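Local atomic coordinates of L-asparaginase I (Vibrio cholerae, PDB entry 2OCD), a protein that probably hydrolyses L-asparagine to L-aspartate and ammonium, working as a homotetramer in the cytoplasm. Residues N317-Y320 and E321-K324; K324-M327 and Q328-L331. One frame throughout, in Å; residues are numbered along the deposited sequence.

Interaction 1. Residues N317-Y320 and E321-K324; sequences NLSY and EEVK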
# COMPACT_ATOMS: atom_id res chain seq x y z
N ASN B 317 44.50 -1.24 -11.40
CA ASN B 317 45.41 -2.30 -11.85
C ASN B 317 45.71 -3.25 -10.71
O ASN B 317 46.85 -3.39 -10.25
CB ASN B 317 46.63 -1.75 -12.61
CG ASN B 317 46.28 -1.41 -14.08
OD1 ASN B 317 45.79 -0.29 -14.39
ND2 ASN B 317 46.47 -2.39 -14.98
N LEU B 318 44.62 -3.92 -10.32
CA LEU B 318 44.57 -4.87 -9.26
C LEU B 318 44.75 -6.30 -9.81
O LEU B 318 44.48 -6.56 -10.98
CB LEU B 318 43.21 -4.78 -8.57
CG LEU B 318 42.89 -3.43 -7.96
CD1 LEU B 318 41.47 -3.37 -7.39
CD2 LEU B 318 43.94 -3.13 -6.90
N SER B 319 45.21 -7.20 -8.95
CA SER B 319 45.37 -8.60 -9.28
C SER B 319 44.00 -9.27 -9.30
O SER B 319 43.01 -8.71 -8.81
CB SER B 319 46.27 -9.25 -8.23
OG SER B 319 45.58 -9.42 -7.01
N TYR B 320 43.91 -10.46 -9.89
CA TYR B 320 42.63 -11.20 -9.92
C TYR B 320 42.03 -11.37 -8.48
O TYR B 320 40.87 -11.03 -8.23
CB TYR B 320 42.83 -12.56 -10.61
CG TYR B 320 41.68 -13.52 -10.40
CD1 TYR B 320 40.66 -13.61 -11.31
CD2 TYR B 320 41.64 -14.35 -9.32
CE1 TYR B 320 39.59 -14.50 -11.15
CE2 TYR B 320 40.60 -15.24 -9.13
CZ TYR B 320 39.56 -15.32 -10.05
OH TYR B 320 38.48 -16.21 -9.86
N GLU B 321 42.86 -11.87 -7.56
CA GLU B 321 42.44 -12.19 -6.18
C GLU B 321 41.99 -10.96 -5.40
O GLU B 321 41.04 -10.95 -4.65
CB GLU B 321 43.61 -12.85 -5.41
CG GLU B 321 44.03 -14.21 -5.94
CD GLU B 321 42.92 -15.32 -5.86
OE1 GLU B 321 41.97 -15.20 -5.04
OE2 GLU B 321 43.01 -16.31 -6.64
N GLU B 322 42.72 -9.89 -5.60
CA GLU B 322 42.36 -8.64 -5.02
C GLU B 322 40.96 -8.14 -5.49
O GLU B 322 40.14 -7.67 -4.69
CB GLU B 322 43.50 -7.67 -5.33
CG GLU B 322 43.49 -6.39 -4.55
CD GLU B 322 44.84 -5.61 -4.71
OE1 GLU B 322 45.75 -5.99 -5.56
OE2 GLU B 322 44.95 -4.60 -3.95
N VAL B 323 40.66 -8.27 -6.78
CA VAL B 323 39.36 -7.87 -7.30
C VAL B 323 38.36 -8.77 -6.59
O VAL B 323 37.33 -8.27 -6.02
CB VAL B 323 39.28 -8.06 -8.83
CG1 VAL B 323 37.82 -7.99 -9.33
CG2 VAL B 323 40.25 -7.09 -9.59
N LYS B 324 38.70 -10.07 -6.58
CA LYS B 324 37.80 -11.11 -6.02
C LYS B 324 37.41 -10.77 -4.60
O LYS B 324 36.22 -10.63 -4.29
CB LYS B 324 38.43 -12.52 -6.09
CG LYS B 324 37.46 -13.70 -6.35
CD LYS B 324 37.92 -14.94 -5.59
CE LYS B 324 37.34 -16.30 -6.08
NZ LYS B 324 37.84 -17.38 -5.18
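Leu318 lays its CD2 methyl against the carboxylate of Glu322, with CD2 3.4 Å from Glu322 CD and the two side chains crossing at about a right angle. Its CB meets Val323 CG2 at 3.9 Å. Leu318 directly precedes the N-cap residue and Val323 comes four places after that cap, so the pair forms a hydrophobic staple; both side chains also rest on Leu313 of helix 303-315. Ser319 is the N-cap. With chi1 at 74°, its hydroxyl faces the first turn and accepts the amide of Glu322 at 3.2 Å (Glu322 N to Ser319 OG). Glu322 leans back toward the cap, its OE1 coming to 3.6 Å of Ser319 N, a long approach that closes no capping box. The i to i+4 hydrogen bonds begin here, from Val323 N to Ser319 O at 3.1 Å and from Lys324 N to Tyr320 O at 2.9 Å. With CG anti to the backbone N (chi1 166°), the Tyr320 ring swings along the first turn, where the carboxylate of Glu321 approaches its edge. Glu321 CD lies in the ring plane, OE2 is 3.6 Å from Tyr320 CE2, and the two planes are 75° apart. The aliphatic end of Lys324 crosses the far end of the ring, CE lying 3.9 Å from Tyr320 OH. Tyr320 and Val323 both touch Ile267 of strand 267-272. Chemically, a serine hydroxyl occupies one first-turn amide and apolar groups fasten its inner side, while the Glu321 and Glu322 carboxylates lie near the helix amino end, whose dipole would probably stabilise their negative charge.

Interaction 2. Residues K324-M327 and Q328-L331; sequences KAKM and QQVL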
# COMPACT_ATOMS: atom_id res chain seq x y z
N LYS B 324 38.70 -10.07 -6.58
CA LYS B 324 37.80 -11.11 -6.02
C LYS B 324 37.41 -10.77 -4.60
O LYS B 324 36.22 -10.63 -4.29
CB LYS B 324 38.43 -12.52 -6.09
CG LYS B 324 37.46 -13.70 -6.35
CD LYS B 324 37.92 -14.94 -5.59
CE LYS B 324 37.34 -16.30 -6.08
NZ LYS B 324 37.84 -17.38 -5.18
N ALA B 325 38.44 -10.55 -3.76
CA ALA B 325 38.27 -10.10 -2.37
C ALA B 325 37.44 -8.82 -2.25
O ALA B 325 36.50 -8.76 -1.47
CB ALA B 325 39.63 -9.93 -1.69
N LYS B 326 37.73 -7.81 -3.06
CA LYS B 326 37.02 -6.54 -2.98
C LYS B 326 35.55 -6.64 -3.38
O LYS B 326 34.70 -5.95 -2.82
CB LYS B 326 37.74 -5.51 -3.82
CG LYS B 326 38.58 -4.42 -3.06
CD LYS B 326 39.70 -4.92 -2.27
CE LYS B 326 40.30 -3.75 -1.40
NZ LYS B 326 39.40 -3.24 -0.23
N MSE B 327 35.23 -7.47 -4.36
CA MSE B 327 33.84 -7.66 -4.76
C MSE B 327 33.00 -8.16 -3.57
O MSE B 327 31.78 -7.89 -3.49
CB MSE B 327 33.75 -8.70 -5.89
CG MSE B 327 34.14 -8.24 -7.26
SE MSE B 327 32.87 -6.87 -7.82
CE MSE B 327 31.37 -8.01 -8.27
N GLN B 328 33.65 -8.88 -2.66
CA GLN B 328 32.98 -9.44 -1.48
C GLN B 328 33.03 -8.49 -0.28
O GLN B 328 32.63 -8.85 0.81
CB GLN B 328 33.61 -10.79 -1.10
CG GLN B 328 33.35 -11.88 -2.15
CD GLN B 328 34.18 -13.18 -1.91
OE1 GLN B 328 35.37 -13.22 -2.24
NE2 GLN B 328 33.53 -14.23 -1.38
N GLN B 329 33.55 -7.30 -0.47
CA GLN B 329 33.62 -6.36 0.62
C GLN B 329 32.72 -5.16 0.31
O GLN B 329 32.55 -4.81 -0.86
CB GLN B 329 35.09 -6.00 0.85
CG GLN B 329 35.35 -4.74 1.67
CD GLN B 329 36.85 -4.37 1.67
OE1 GLN B 329 37.60 -4.70 0.73
NE2 GLN B 329 37.28 -3.70 2.72
N VAL B 330 32.09 -4.61 1.37
CA VAL B 330 31.14 -3.53 1.26
C VAL B 330 31.97 -2.30 1.06
O VAL B 330 32.76 -1.95 1.93
CB VAL B 330 30.22 -3.35 2.52
CG1 VAL B 330 29.26 -2.19 2.31
CG2 VAL B 330 29.44 -4.62 2.81
N LEU B 331 31.83 -1.63 -0.06
CA LEU B 331 32.73 -0.51 -0.29
C LEU B 331 31.99 0.81 -0.15
O LEU B 331 32.59 1.78 0.28
CB LEU B 331 33.45 -0.66 -1.65
CG LEU B 331 34.34 -1.92 -1.85
CD1 LEU B 331 35.05 -1.98 -3.21
CD2 LEU B 331 35.37 -1.98 -0.73
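The carboxyl end of helix 320-327 runs out into the loop that follows it through hydrogen bonds spanning three residues, a tighter step than the usual four. Gln329 N gives the better formed of these to Lys326 O, 2.9 Å away. Gln328 N reaches Ala325 O at 3.1 Å in a weak bond, bent to 134° at the hydrogen. Beside this turn, the side chains of Lys326 and Gln329 run alongside each other and point the same way. Bends at chi2 (63°) and chi4 bring the lysine chain round, and its ammonium meets the amide oxygen: Lys326 NZ lies 2.5 Å from Gln329 OE1, a hydrogen bond modelled rather short, so its exact length is doubtful. The methylenes follow the same oxygen, Lys326 CE lying 3.6 Å from Gln329 OE1. The Gln328 side chain, extended beyond CG, runs back past Lys324 O, with CG 3.8 Å from it. Leu331, farther along the loop, turns back so that its CD1 lies 4.0 Å from Lys326 O. Met327, present as selenomethionine, is the buried residue here and turns inward onto Leu310 and Leu313 of helix 303-315, onto Ile296 and onto Met301. Lys309 of that helix donates NZ to both Met327 O and Gln329 O, tying the helix end and the loop to one ammonium. The turn therefore sits with helix 303-315 along one flank, and strand 296-297 is touched by Lys324, Met327 and Gln328.

Interactions 1 and 2 are the two ends of a single short helix, 320-327, and share Lys324; their centres are 10 Å apart. Both are surface contacts with one buried residue each, Val323 in the first and Met327 in the second, and each of these packs on Leu313 of helix 303-315. The strand contacts differ: residues 317-324 touch strand 267-272, residues 324-331 touch strand 296-297, two members of the same parallel sheet. The chemistry differs too. The amino end has a serine cap and an apolar staple, whereas the carboxyl end has three-residue backbone bonds, a lysine-glutamine pair and the ammonium of Lys309.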